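Local coordinates for protein assemblin (Human herpesvirus 3, PDB 1VZV) that is a serine protease that, active as a dimer, probably cleaves the scaffolding assembly protein inside the procapsid so that the viral capsid can mature, at residues Y8-S13 with R59-L64; L106-L111 with G140-Y145; S82-N87 with A98-T103; H73-E78 with V183-L188. All blocks are in the same frame, centred on the assembly; numbering follows the deposited sequence.

Contact 1: Y8-S13 with R59-L64; sequences YLALYS and RGPFFL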
loop_
_atom_site.group_PDB
_atom_site.type_symbol
_atom_site.label_atom_id
_atom_site.label_comp_id
_atom_site.label_asym_id
_atom_site.label_seq_id
_atom_site.Cartn_x
_atom_site.Cartn_y
_atom_site.Cartn_z
ATOM N N TYR A 8 0.045 -5.691 22.840
ATOM C CA TYR A 8 1.154 -5.308 23.706
ATOM C C TYR A 8 1.913 -4.157 23.101
ATOM O O TYR A 8 2.321 -4.210 21.940
ATOM C CB TYR A 8 2.156 -6.434 23.843
ATOM C CG TYR A 8 1.683 -7.682 24.520
ATOM C CD1 TYR A 8 1.731 -7.795 25.891
ATOM C CD2 TYR A 8 1.314 -8.793 23.780
ATOM C CE1 TYR A 8 1.445 -8.954 26.507
ATOM C CE2 TYR A 8 1.023 -9.961 24.390
ATOM C CZ TYR A 8 1.096 -10.039 25.760
ATOM O OH TYR A 8 0.860 -11.234 26.395
ATOM N N LEU A 9 2.175 -3.143 23.903
ATOM C CA LEU A 9 2.922 -1.999 23.412
ATOM C C LEU A 9 4.349 -2.456 23.129
ATOM O O LEU A 9 4.990 -1.959 22.198
ATOM C CB LEU A 9 2.929 -0.890 24.466
ATOM C CG LEU A 9 1.895 0.230 24.394
ATOM C CD1 LEU A 9 0.733 -0.184 23.551
ATOM C CD2 LEU A 9 1.453 0.644 25.789
ATOM N N ALA A 10 4.826 -3.418 23.925
ATOM C CA ALA A 10 6.192 -3.946 23.805
ATOM C C ALA A 10 6.423 -5.212 24.643
ATOM O O ALA A 10 5.831 -5.383 25.721
ATOM C CB ALA A 10 7.190 -2.875 24.243
ATOM N N LEU A 11 7.274 -6.111 24.159
ATOM C CA LEU A 11 7.546 -7.305 24.938
ATOM C C LEU A 11 8.856 -7.087 25.664
ATOM O O LEU A 11 9.866 -6.729 25.035
ATOM C CB LEU A 11 7.593 -8.565 24.072
ATOM C CG LEU A 11 6.264 -9.135 23.558
ATOM C CD1 LEU A 11 6.510 -10.523 23.013
ATOM C CD2 LEU A 11 5.244 -9.198 24.664
ATOM N N TYR A 12 8.818 -7.263 26.987
ATOM C CA TYR A 12 9.982 -7.068 27.854
ATOM C C TYR A 12 11.203 -7.791 27.320
ATOM O O TYR A 12 11.195 -9.035 27.147
ATOM C CB TYR A 12 9.691 -7.484 29.299
ATOM C CG TYR A 12 8.701 -6.584 30.038
ATOM C CD1 TYR A 12 8.554 -5.233 29.723
ATOM C CD2 TYR A 12 7.913 -7.093 31.065
ATOM C CE1 TYR A 12 7.644 -4.432 30.423
ATOM C CE2 TYR A 12 7.011 -6.299 31.756
ATOM C CZ TYR A 12 6.880 -4.985 31.434
ATOM O OH TYR A 12 5.959 -4.255 32.125
ATOM N N SER A 13 12.195 -6.962 26.962
ATOM C CA SER A 13 13.455 -7.432 26.405
ATOM C C SER A 13 13.455 -7.657 24.895
ATOM O O SER A 13 14.144 -6.961 24.146
ATOM N N ARG A 59 4.426 -10.439 30.695
ATOM C CA ARG A 59 5.134 -10.349 29.420
ATOM C C ARG A 59 5.415 -8.941 28.925
ATOM O O ARG A 59 6.338 -8.755 28.156
ATOM C CB ARG A 59 4.365 -11.099 28.323
ATOM C CG ARG A 59 4.397 -12.629 28.394
ATOM C CD ARG A 59 3.831 -13.285 27.095
ATOM N NE ARG A 59 4.634 -13.002 25.897
ATOM C CZ ARG A 59 4.723 -13.781 24.819
ATOM N NH1 ARG A 59 4.095 -14.956 24.728
ATOM N NH2 ARG A 59 5.484 -13.384 23.823
ATOM N N GLY A 60 4.578 -7.976 29.288
ATOM C CA GLY A 60 4.792 -6.605 28.839
ATOM C C GLY A 60 3.595 -5.672 28.973
ATOM O O GLY A 60 2.593 -6.055 29.546
ATOM N N PRO A 61 3.685 -4.419 28.522
ATOM C CA PRO A 61 2.522 -3.547 28.655
ATOM C C PRO A 61 1.459 -4.047 27.681
ATOM O O PRO A 61 1.782 -4.291 26.510
ATOM C CB PRO A 61 3.058 -2.193 28.175
ATOM C CG PRO A 61 4.509 -2.281 28.384
ATOM C CD PRO A 61 4.820 -3.675 27.965
ATOM N N PHE A 62 0.215 -4.194 28.152
ATOM C CA PHE A 62 -0.915 -4.636 27.316
ATOM C C PHE A 62 -1.949 -3.518 27.334
ATOM O O PHE A 62 -2.311 -3.041 28.406
ATOM C CB PHE A 62 -1.525 -5.927 27.857
ATOM C CG PHE A 62 -2.544 -6.537 26.945
ATOM C CD1 PHE A 62 -2.154 -7.365 25.902
ATOM C CD2 PHE A 62 -3.891 -6.255 27.098
ATOM C CE1 PHE A 62 -3.095 -7.897 25.023
ATOM C CE2 PHE A 62 -4.833 -6.783 26.224
ATOM C CZ PHE A 62 -4.435 -7.600 25.187
ATOM N N PHE A 63 -2.425 -3.096 26.169
ATOM C CA PHE A 63 -3.370 -1.992 26.120
ATOM C C PHE A 63 -4.642 -2.280 25.408
ATOM O O PHE A 63 -4.736 -3.204 24.623
ATOM C CB PHE A 63 -2.744 -0.762 25.457
ATOM C CG PHE A 63 -2.940 -0.682 23.940
ATOM C CD1 PHE A 63 -2.320 -1.583 23.080
ATOM C CD2 PHE A 63 -3.693 0.334 23.381
ATOM C CE1 PHE A 63 -2.447 -1.464 21.709
ATOM C CE2 PHE A 63 -3.818 0.448 22.014
ATOM C CZ PHE A 63 -3.196 -0.449 21.181
ATOM N N LEU A 64 -5.595 -1.397 25.618
ATOM C CA LEU A 64 -6.896 -1.489 24.988
ATOM C C LEU A 64 -7.188 -0.051 24.560
ATOM O O LEU A 64 -6.803 0.900 25.241
ATOM C CB LEU A 64 -7.928 -2.019 25.995
ATOM C CG LEU A 64 -9.381 -2.231 25.563
ATOM C CD1 LEU A 64 -9.462 -3.091 24.331
ATOM C CD2 LEU A 64 -10.124 -2.896 26.694
#

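Contact 2: L106-L111 with G140-Y145; sequences LPSVSL and GTVVNY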
loop_
_atom_site.group_PDB
_atom_site.type_symbol
_atom_site.label_atom_id
_atom_site.label_comp_id
_atom_site.label_asym_id
_atom_site.label_seq_id
_atom_site.Cartn_x
_atom_site.Cartn_y
_atom_site.Cartn_z
ATOM N N LEU A 106 -3.883 -1.731 8.589
ATOM C CA LEU A 106 -3.107 -1.261 9.732
ATOM C C LEU A 106 -2.946 -2.313 10.845
ATOM O O LEU A 106 -3.380 -2.098 11.970
ATOM C CB LEU A 106 -3.820 -0.059 10.321
ATOM C CG LEU A 106 -3.970 1.176 9.451
ATOM C CD1 LEU A 106 -4.786 2.226 10.190
ATOM C CD2 LEU A 106 -2.593 1.698 9.112
ATOM N N PRO A 107 -2.230 -3.413 10.578
ATOM C CA PRO A 107 -2.066 -4.438 11.597
ATOM C C PRO A 107 -1.226 -4.214 12.827
ATOM O O PRO A 107 -1.388 -4.950 13.784
ATOM C CB PRO A 107 -1.578 -5.643 10.798
ATOM C CG PRO A 107 -0.861 -5.064 9.691
ATOM C CD PRO A 107 -1.711 -3.891 9.287
ATOM N N SER A 108 -0.309 -3.265 12.832
ATOM C CA SER A 108 0.500 -3.070 14.031
ATOM C C SER A 108 0.322 -1.728 14.767
ATOM O O SER A 108 -0.292 -0.788 14.261
ATOM C CB SER A 108 1.975 -3.353 13.733
ATOM O OG SER A 108 2.176 -4.669 13.221
ATOM N N VAL A 109 0.880 -1.651 15.969
ATOM C CA VAL A 109 0.787 -0.473 16.831
ATOM C C VAL A 109 2.171 -0.062 17.256
ATOM O O VAL A 109 2.937 -0.911 17.688
ATOM C CB VAL A 109 -0.018 -0.813 18.087
ATOM C CG1 VAL A 109 0.592 -0.163 19.355
ATOM C CG2 VAL A 109 -1.498 -0.428 17.865
ATOM N N SER A 110 2.450 1.244 17.217
ATOM C CA SER A 110 3.755 1.785 17.581
ATOM C C SER A 110 3.645 2.745 18.739
ATOM O O SER A 110 2.982 3.748 18.634
ATOM C CB SER A 110 4.382 2.492 16.382
ATOM O OG SER A 110 5.792 2.256 16.312
ATOM N N LEU A 111 4.291 2.413 19.850
ATOM C CA LEU A 111 4.281 3.230 21.065
ATOM C C LEU A 111 5.366 4.267 21.022
ATOM O O LEU A 111 6.516 3.972 21.365
ATOM C CB LEU A 111 4.550 2.364 22.297
ATOM C CG LEU A 111 4.740 3.146 23.596
ATOM C CD1 LEU A 111 3.420 3.697 24.088
ATOM C CD2 LEU A 111 5.339 2.259 24.634
ATOM N N GLY A 140 6.301 -7.755 19.464
ATOM C CA GLY A 140 5.016 -8.430 19.635
ATOM C C GLY A 140 3.893 -7.455 19.318
ATOM O O GLY A 140 2.732 -7.684 19.700
ATOM N N THR A 141 4.256 -6.394 18.576
ATOM C CA THR A 141 3.367 -5.290 18.226
ATOM C C THR A 141 2.244 -5.532 17.242
ATOM O O THR A 141 1.756 -4.585 16.641
ATOM C CB THR A 141 4.146 -4.014 17.769
ATOM O OG1 THR A 141 5.003 -4.313 16.656
ATOM C CG2 THR A 141 4.960 -3.424 18.893
ATOM N N VAL A 142 1.849 -6.778 17.018
ATOM C CA VAL A 142 0.721 -7.018 16.126
ATOM C C VAL A 142 -0.534 -6.788 16.991
ATOM O O VAL A 142 -0.501 -7.002 18.211
ATOM C CB VAL A 142 0.785 -8.416 15.525
ATOM C CG1 VAL A 142 -0.557 -9.065 15.545
ATOM C CG2 VAL A 142 1.284 -8.324 14.113
ATOM N N VAL A 143 -1.610 -6.277 16.409
ATOM C CA VAL A 143 -2.793 -6.030 17.212
ATOM C C VAL A 143 -4.064 -6.690 16.725
ATOM O O VAL A 143 -4.127 -7.180 15.609
ATOM C CB VAL A 143 -3.041 -4.532 17.418
ATOM C CG1 VAL A 143 -2.008 -3.975 18.326
ATOM C CG2 VAL A 143 -3.048 -3.812 16.117
ATOM N N ASN A 144 -5.054 -6.750 17.608
ATOM C CA ASN A 144 -6.342 -7.315 17.295
ATOM C C ASN A 144 -7.355 -6.193 17.469
ATOM O O ASN A 144 -7.200 -5.332 18.335
ATOM C CB ASN A 144 -6.651 -8.491 18.215
ATOM C CG ASN A 144 -7.847 -9.308 17.749
ATOM O OD1 ASN A 144 -7.878 -9.806 16.629
ATOM N ND2 ASN A 144 -8.834 -9.459 18.619
ATOM N N TYR A 145 -8.323 -6.161 16.558
ATOM C CA TYR A 145 -9.414 -5.183 16.516
ATOM C C TYR A 145 -10.723 -5.974 16.530
ATOM O O TYR A 145 -10.786 -7.057 15.938
ATOM C CB TYR A 145 -9.431 -4.441 15.176
ATOM C CG TYR A 145 -8.274 -3.551 14.822
ATOM C CD1 TYR A 145 -7.068 -4.077 14.377
ATOM C CD2 TYR A 145 -8.425 -2.173 14.847
ATOM C CE1 TYR A 145 -6.031 -3.246 13.962
ATOM C CE2 TYR A 145 -7.407 -1.330 14.436
ATOM C CZ TYR A 145 -6.201 -1.863 13.993
ATOM O OH TYR A 145 -5.181 -1.001 13.615
#

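Contact 3: S82-N87 with A98-T103; sequences SNFFGN and ALYLVT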
loop_
_atom_site.group_PDB
_atom_site.type_symbol
_atom_site.label_atom_id
_atom_site.label_comp_id
_atom_site.label_asym_id
_atom_site.label_seq_id
_atom_site.Cartn_x
_atom_site.Cartn_y
_atom_site.Cartn_z
ATOM N N SER A 82 -15.096 -2.459 -6.072
ATOM C CA SER A 82 -16.491 -2.937 -6.074
ATOM C C SER A 82 -16.624 -4.413 -5.653
ATOM O O SER A 82 -17.738 -4.889 -5.385
ATOM C CB SER A 82 -17.131 -2.780 -7.471
ATOM O OG SER A 82 -17.952 -1.615 -7.569
ATOM N N ASN A 83 -15.521 -5.158 -5.661
ATOM C CA ASN A 83 -15.620 -6.541 -5.263
ATOM C C ASN A 83 -14.747 -7.040 -4.128
ATOM O O ASN A 83 -14.452 -8.239 -3.983
ATOM C CB ASN A 83 -15.638 -7.443 -6.476
ATOM C CG ASN A 83 -16.927 -7.299 -7.250
ATOM O OD1 ASN A 83 -17.107 -6.320 -8.000
ATOM N ND2 ASN A 83 -17.878 -8.216 -7.005
ATOM N N PHE A 84 -14.301 -6.105 -3.311
ATOM C CA PHE A 84 -13.579 -6.523 -2.144
ATOM C C PHE A 84 -14.821 -7.033 -1.392
ATOM O O PHE A 84 -15.834 -6.317 -1.299
ATOM C CB PHE A 84 -12.956 -5.310 -1.449
ATOM C CG PHE A 84 -11.899 -5.671 -0.459
ATOM C CD1 PHE A 84 -12.245 -6.056 0.826
ATOM C CD2 PHE A 84 -10.563 -5.693 -0.833
ATOM C CE1 PHE A 84 -11.284 -6.463 1.716
ATOM C CE2 PHE A 84 -9.595 -6.097 0.051
ATOM C CZ PHE A 84 -9.954 -6.486 1.332
ATOM N N PHE A 85 -14.797 -8.289 -0.979
ATOM C CA PHE A 85 -15.931 -8.912 -0.270
ATOM C C PHE A 85 -16.867 -9.485 -1.321
ATOM O O PHE A 85 -17.357 -8.753 -2.174
ATOM C CB PHE A 85 -16.749 -7.930 0.598
ATOM C CG PHE A 85 -15.975 -7.285 1.710
ATOM C CD1 PHE A 85 -15.437 -8.042 2.734
ATOM C CD2 PHE A 85 -15.783 -5.911 1.731
ATOM C CE1 PHE A 85 -14.722 -7.436 3.754
ATOM C CE2 PHE A 85 -15.070 -5.297 2.745
ATOM C CZ PHE A 85 -14.542 -6.052 3.753
ATOM N N GLY A 86 -17.077 -10.797 -1.313
ATOM C CA GLY A 86 -17.987 -11.350 -2.300
ATOM C C GLY A 86 -19.425 -11.136 -1.858
ATOM O O GLY A 86 -19.708 -10.258 -1.033
ATOM N N ASN A 87 -20.340 -11.950 -2.381
ATOM C CA ASN A 87 -21.725 -11.836 -1.979
ATOM C C ASN A 87 -21.888 -12.694 -0.756
ATOM O O ASN A 87 -22.870 -12.562 -0.037
ATOM C CB ASN A 87 -22.655 -12.253 -3.098
ATOM C CG ASN A 87 -22.649 -11.255 -4.256
ATOM O OD1 ASN A 87 -23.009 -10.086 -4.083
ATOM N ND2 ASN A 87 -22.242 -11.711 -5.440
ATOM N N ALA A 98 -15.784 -2.896 8.028
ATOM C CA ALA A 98 -14.872 -1.788 8.304
ATOM C C ALA A 98 -13.745 -2.460 8.991
ATOM O O ALA A 98 -12.610 -2.358 8.579
ATOM C CB ALA A 98 -15.495 -0.784 9.261
ATOM N N LEU A 99 -14.105 -3.213 10.016
ATOM C CA LEU A 99 -13.155 -3.950 10.821
ATOM C C LEU A 99 -12.244 -4.843 10.000
ATOM O O LEU A 99 -11.083 -4.969 10.316
ATOM C CB LEU A 99 -13.900 -4.779 11.861
ATOM C CG LEU A 99 -13.123 -5.362 13.035
ATOM C CD1 LEU A 99 -12.480 -4.271 13.834
ATOM C CD2 LEU A 99 -14.084 -6.100 13.899
ATOM N N TYR A 100 -12.766 -5.468 8.954
ATOM C CA TYR A 100 -11.971 -6.348 8.086
ATOM C C TYR A 100 -10.904 -5.591 7.317
ATOM O O TYR A 100 -9.826 -6.131 7.071
ATOM C CB TYR A 100 -12.866 -7.093 7.080
ATOM C CG TYR A 100 -12.083 -7.946 6.124
ATOM C CD1 TYR A 100 -11.560 -7.410 4.959
ATOM C CD2 TYR A 100 -11.816 -9.271 6.414
ATOM C CE1 TYR A 100 -10.784 -8.171 4.108
ATOM C CE2 TYR A 100 -11.042 -10.048 5.571
ATOM C CZ TYR A 100 -10.526 -9.490 4.417
ATOM O OH TYR A 100 -9.750 -10.252 3.568
ATOM N N LEU A 101 -11.263 -4.390 6.850
ATOM C CA LEU A 101 -10.380 -3.493 6.099
ATOM C C LEU A 101 -9.269 -2.911 6.978
ATOM O O LEU A 101 -8.098 -2.950 6.614
ATOM C CB LEU A 101 -11.188 -2.330 5.514
ATOM C CG LEU A 101 -11.759 -2.313 4.100
ATOM C CD1 LEU A 101 -10.775 -2.936 3.142
ATOM C CD2 LEU A 101 -13.051 -3.024 4.045
ATOM N N VAL A 102 -9.656 -2.360 8.127
ATOM C CA VAL A 102 -8.728 -1.738 9.067
ATOM C C VAL A 102 -7.745 -2.703 9.696
ATOM O O VAL A 102 -6.610 -2.313 9.992
ATOM C CB VAL A 102 -9.453 -0.941 10.179
ATOM C CG1 VAL A 102 -10.306 -1.836 10.985
ATOM C CG2 VAL A 102 -8.462 -0.272 11.080
ATOM N N THR A 103 -8.160 -3.953 9.898
ATOM C CA THR A 103 -7.268 -4.933 10.491
ATOM C C THR A 103 -6.195 -5.302 9.499
ATOM O O THR A 103 -5.045 -5.343 9.866
ATOM C CB THR A 103 -7.984 -6.209 10.992
ATOM O OG1 THR A 103 -8.868 -5.876 12.056
ATOM C CG2 THR A 103 -7.002 -7.177 11.560
#

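Contact 4: H73-E78 with V183-L188; sequences HAVLFE and VSEDKL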
loop_
_atom_site.group_PDB
_atom_site.type_symbol
_atom_site.label_atom_id
_atom_site.label_comp_id
_atom_site.label_asym_id
_atom_site.label_seq_id
_atom_site.Cartn_x
_atom_site.Cartn_y
_atom_site.Cartn_z
ATOM N N HIS A 73 -13.592 4.860 8.385
ATOM C CA HIS A 73 -14.273 3.768 7.676
ATOM C C HIS A 73 -14.742 4.213 6.295
ATOM O O HIS A 73 -14.747 3.426 5.344
ATOM C CB HIS A 73 -15.499 3.266 8.423
ATOM C CG HIS A 73 -15.228 2.796 9.813
ATOM N ND1 HIS A 73 -16.131 2.028 10.520
ATOM C CD2 HIS A 73 -14.210 3.065 10.666
ATOM C CE1 HIS A 73 -15.688 1.855 11.753
ATOM N NE2 HIS A 73 -14.526 2.474 11.867
ATOM N N ALA A 74 -15.168 5.460 6.186
ATOM C CA ALA A 74 -15.657 5.954 4.920
ATOM C C ALA A 74 -14.627 5.968 3.798
ATOM O O ALA A 74 -14.918 5.466 2.718
ATOM C CB ALA A 74 -16.263 7.315 5.094
ATOM N N VAL A 75 -13.419 6.488 4.059
ATOM C CA VAL A 75 -12.359 6.587 3.028
ATOM C C VAL A 75 -11.816 5.237 2.521
ATOM O O VAL A 75 -11.481 5.090 1.335
ATOM C CB VAL A 75 -11.160 7.575 3.436
ATOM C CG1 VAL A 75 -11.547 8.466 4.597
ATOM C CG2 VAL A 75 -9.848 6.824 3.708
ATOM N N LEU A 76 -11.751 4.276 3.437
ATOM C CA LEU A 76 -11.289 2.923 3.187
ATOM C C LEU A 76 -12.354 2.231 2.339
ATOM O O LEU A 76 -12.074 1.707 1.277
ATOM C CB LEU A 76 -11.109 2.227 4.539
ATOM C CG LEU A 76 -9.778 1.575 4.917
ATOM C CD1 LEU A 76 -8.639 2.276 4.269
ATOM C CD2 LEU A 76 -9.606 1.576 6.422
ATOM N N PHE A 77 -13.595 2.276 2.795
ATOM C CA PHE A 77 -14.707 1.678 2.067
ATOM C C PHE A 77 -14.716 2.160 0.611
ATOM O O PHE A 77 -15.017 1.411 -0.325
ATOM C CB PHE A 77 -16.014 2.077 2.738
ATOM C CG PHE A 77 -16.511 1.093 3.746
ATOM C CD1 PHE A 77 -16.006 -0.199 3.792
ATOM C CD2 PHE A 77 -17.525 1.449 4.624
ATOM C CE1 PHE A 77 -16.508 -1.122 4.697
ATOM C CE2 PHE A 77 -18.031 0.540 5.525
ATOM C CZ PHE A 77 -17.526 -0.750 5.566
ATOM N N GLU A 78 -14.448 3.445 0.445
ATOM C CA GLU A 78 -14.393 4.043 -0.855
ATOM C C GLU A 78 -13.247 3.401 -1.604
ATOM O O GLU A 78 -13.446 2.946 -2.710
ATOM C CB GLU A 78 -14.147 5.522 -0.704
ATOM C CG GLU A 78 -14.236 6.326 -1.970
ATOM C CD GLU A 78 -14.070 7.831 -1.702
ATOM O OE1 GLU A 78 -13.176 8.209 -0.883
ATOM O OE2 GLU A 78 -14.841 8.626 -2.305
ATOM N N VAL A 183 -11.628 13.300 11.448
ATOM C CA VAL A 183 -10.443 13.712 10.681
ATOM C C VAL A 183 -11.113 14.001 9.344
ATOM O O VAL A 183 -12.312 13.823 9.219
ATOM C CB VAL A 183 -9.343 12.602 10.577
ATOM C CG1 VAL A 183 -8.235 13.056 9.690
ATOM C CG2 VAL A 183 -8.737 12.311 11.938
ATOM N N SER A 184 -10.381 14.417 8.333
ATOM C CA SER A 184 -11.032 14.759 7.079
ATOM C C SER A 184 -10.603 13.939 5.882
ATOM O O SER A 184 -9.486 14.084 5.418
ATOM C CB SER A 184 -10.776 16.238 6.792
ATOM O OG SER A 184 -10.467 16.930 8.006
ATOM N N GLU A 185 -11.519 13.135 5.355
ATOM C CA GLU A 185 -11.293 12.277 4.187
ATOM C C GLU A 185 -10.096 12.663 3.301
ATOM O O GLU A 185 -9.233 11.824 3.020
ATOM C CB GLU A 185 -12.566 12.246 3.335
ATOM C CG GLU A 185 -12.973 10.885 2.822
ATOM C CD GLU A 185 -14.495 10.639 2.928
ATOM O OE1 GLU A 185 -15.184 11.395 3.666
ATOM O OE2 GLU A 185 -15.004 9.683 2.272
ATOM N N ASP A 186 -10.024 13.939 2.911
ATOM C CA ASP A 186 -8.950 14.451 2.052
ATOM C C ASP A 186 -7.565 14.265 2.630
ATOM O O ASP A 186 -6.647 13.961 1.887
ATOM C CB ASP A 186 -9.170 15.931 1.702
ATOM C CG ASP A 186 -10.162 16.136 0.543
ATOM O OD1 ASP A 186 -10.285 15.202 -0.296
ATOM O OD2 ASP A 186 -10.796 17.238 0.457
ATOM N N LYS A 187 -7.410 14.489 3.937
ATOM C CA LYS A 187 -6.118 14.322 4.636
ATOM C C LYS A 187 -5.940 12.895 5.174
ATOM O O LYS A 187 -4.822 12.414 5.409
ATOM C CB LYS A 187 -5.998 15.304 5.796
ATOM C CG LYS A 187 -6.623 14.833 7.073
ATOM C CD LYS A 187 -5.564 14.728 8.125
ATOM C CE LYS A 187 -4.853 16.067 8.329
ATOM N NZ LYS A 187 -5.750 17.162 8.820
ATOM N N LEU A 188 -7.071 12.235 5.379
ATOM C CA LEU A 188 -7.090 10.882 5.872
ATOM C C LEU A 188 -6.592 10.008 4.743
ATOM O O LEU A 188 -5.781 9.124 4.979
ATOM C CB LEU A 188 -8.509 10.498 6.276
ATOM C CG LEU A 188 -8.663 9.318 7.236
ATOM C CD1 LEU A 188 -7.743 9.478 8.440
ATOM C CD2 LEU A 188 -10.109 9.210 7.668
#

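Contact 1: Y8-S13 with R59-L64
The side chain of Y8 leaves its backbone close to P61 and ends beside R59. Its CB lies 3.4 Å from P61 O, and the same carbonyl oxygen sits near the ring plane, at the CG–CD1 edge. With CG turned beside the backbone N and anti to the carbonyl carbon (chi1 -65°), the ring stands between two residues: F62 CD1 over one face, L11 CD2 over the other. The F62 pairing is T-shaped, its edge directed at the Y8 face, with the ring centroids 5.3 Å apart and the planes at 85°. At the tip, Y8 OH is 3.7 Å from R59 CD and is hydrogen-bonded to D57. The R59 guanidinium passes L11 with its edge and forms a salt bridge with E215. These residues lie where strand 3-8 ends against strand 61-67, neighbouring antiparallel strands in the seven-stranded sheet of the herpesvirus protease fold; Y8 and F62 form a non-hydrogen-bonded pair. Beyond Y8, L9 N donates to P61 O at 2.9 Å from above the carbonyl plane. Further on, Y12 N reaches R59 O at 3.1 Å in a straighter bond (162° at the hydrogen). The Y12 ring then closes over G60 CA, 3.6 Å from the ring centroid in a CH-pi contact. Opposite the Y8 and F62 rings, L9 CB packs against P61 CB at 3.9 Å and Y12 CE1 touches P61 CD.

Contact 2: L106-L111 with G140-Y145
Y145 meets L106 with the edge of its ring: L106 O lies near the ring plane, and the hydroxyl OH donates to it at 2.7 Å. This bond comes in at 151° to the C=O and slightly tilted from the carbonyl plane. V102 and T103 of helix 96-105 pack on the ring, L99 of that helix on CB, and L132 of strand 129-133 touches the side chain; the buried hydroxyl is satisfied by the carbonyl of L106, the first residue after that helix. Two backbone bonds follow on either side of S108: V143 N to P107 O at 2.9 Å, and V109 N to T141 O at 3.1 Å. They make a single bridge between S108 and V142, the touching parts (106-109 and 141-145) running 126° apart end to end. Strands 108-112 and 144-146 are outermost in the sheet within this chain, and the bridge joins the first to the approach to the second, as the sheet curls into the barrel of herpesvirus proteases. Strand 108-112 carries S110, of the Ser-His-His catalytic triad, with CB directed away from 140-145 and the side chain touching H42. Just before it, V109 CG2 packs crosswise on V143 CG1 at 3.6 Å. T141 has its CG2 anti to the carbonyl carbon, which sets that methyl 3.4 Å from V109 O, while OG1 bonds to R138 O. S108 OG bonds to V134 O.

Contact 3: S82-N87 with A98-T103
F85 and Y100 bury the largest areas, with F84 close behind, and the three rings form an aromatic cluster between segment 82-87 and helix 96-105. F85 directs its edge at the face of Y100 in an offset edge-to-face arrangement, centroids 5.1 Å apart and planes at 66°. CE1 and CZ of F85 do the touching, CE1 3.4 Å from Y100 CD1. Y100 extends from the helix with CG anti to its backbone N (chi1 177°), which carries the ring out to the loop. F84 comes to the same ring from another side and meets it rim to rim, neither lying over the other's face; the closest carbons of that pair are modelled too near to be trusted. Consecutive F84 and F85 also touch, F84 CD1 lying over a face of F85 toward its rim. L101 reaches both with its two methyls: CD1 stands over a face of F84, 4.2 Å from the ring centroid in a CH-pi contact, and CD2 meets the CE2 edge of F85 at 3.3 Å. Across the dimer, M200 of the second subunit packs on F84 and L101, and L201 of that subunit on Y100. The loop is thus held to the helix by dispersion and ring packing between apolar groups, without directional polar bonds, and the cluster continues into the interface of the dimer, the active form of the enzyme.

Contact 4: H73-E78 with V183-L188
V75 of helix 70-79 and E185 at the start of helix 185-197 bring the two backbones closest, their CA atoms 5.9 Å apart. This is helix-to-helix packing at the dimer interface of the herpesvirus protease fold, with the first turn of one helix set against the side of the other. In that turn L188 N donates to S184 O. V75 is the apolar centre: its CG1 sits between the CG of E185, at 3.3 Å, and the CD2 of L188, at 3.5 Å. E185 runs past V75 in the opposite direction, and its CG, in the aliphatic part of the glutamate, makes the contact. Its chain bends at chi2 (138°) and carries the carboxylate along the helix surface toward A74 CB. The second subunit adds L193, which packs on V75. E78 extends to the same place, with CG anti to its backbone N, and forms a salt bridge through OE1 with K190 of the second subunit. That lysine also packs on E185, which would probably ease the approach of the two acids, whose carboxylate planes are turned 59° from each other with E78 OE1 3.9 Å from E185 OE2.

Contacts 1 and 2 belong to the sheet, their centres 11 Å apart, and they touch where F63 and L9 meet V109 and L111, packing the end of strand 3-8 and the loop after it against the strand that carries the catalytic serine. Contacts 3 and 4 lie about 15 Å apart (centres) on the opposite side of the chain's centre from contact 1; they meet through A98 and L101 on H73, L76 and F77, and both touch the second subunit. Y145 joins contact 2 to helix 96-105 of contact 3, which leads directly into strand 108-112. Contact 1 closes first along the chain; contact 4 then encloses contacts 3 and 2. One continuous packing path thus runs from dimer interface to active-site strand.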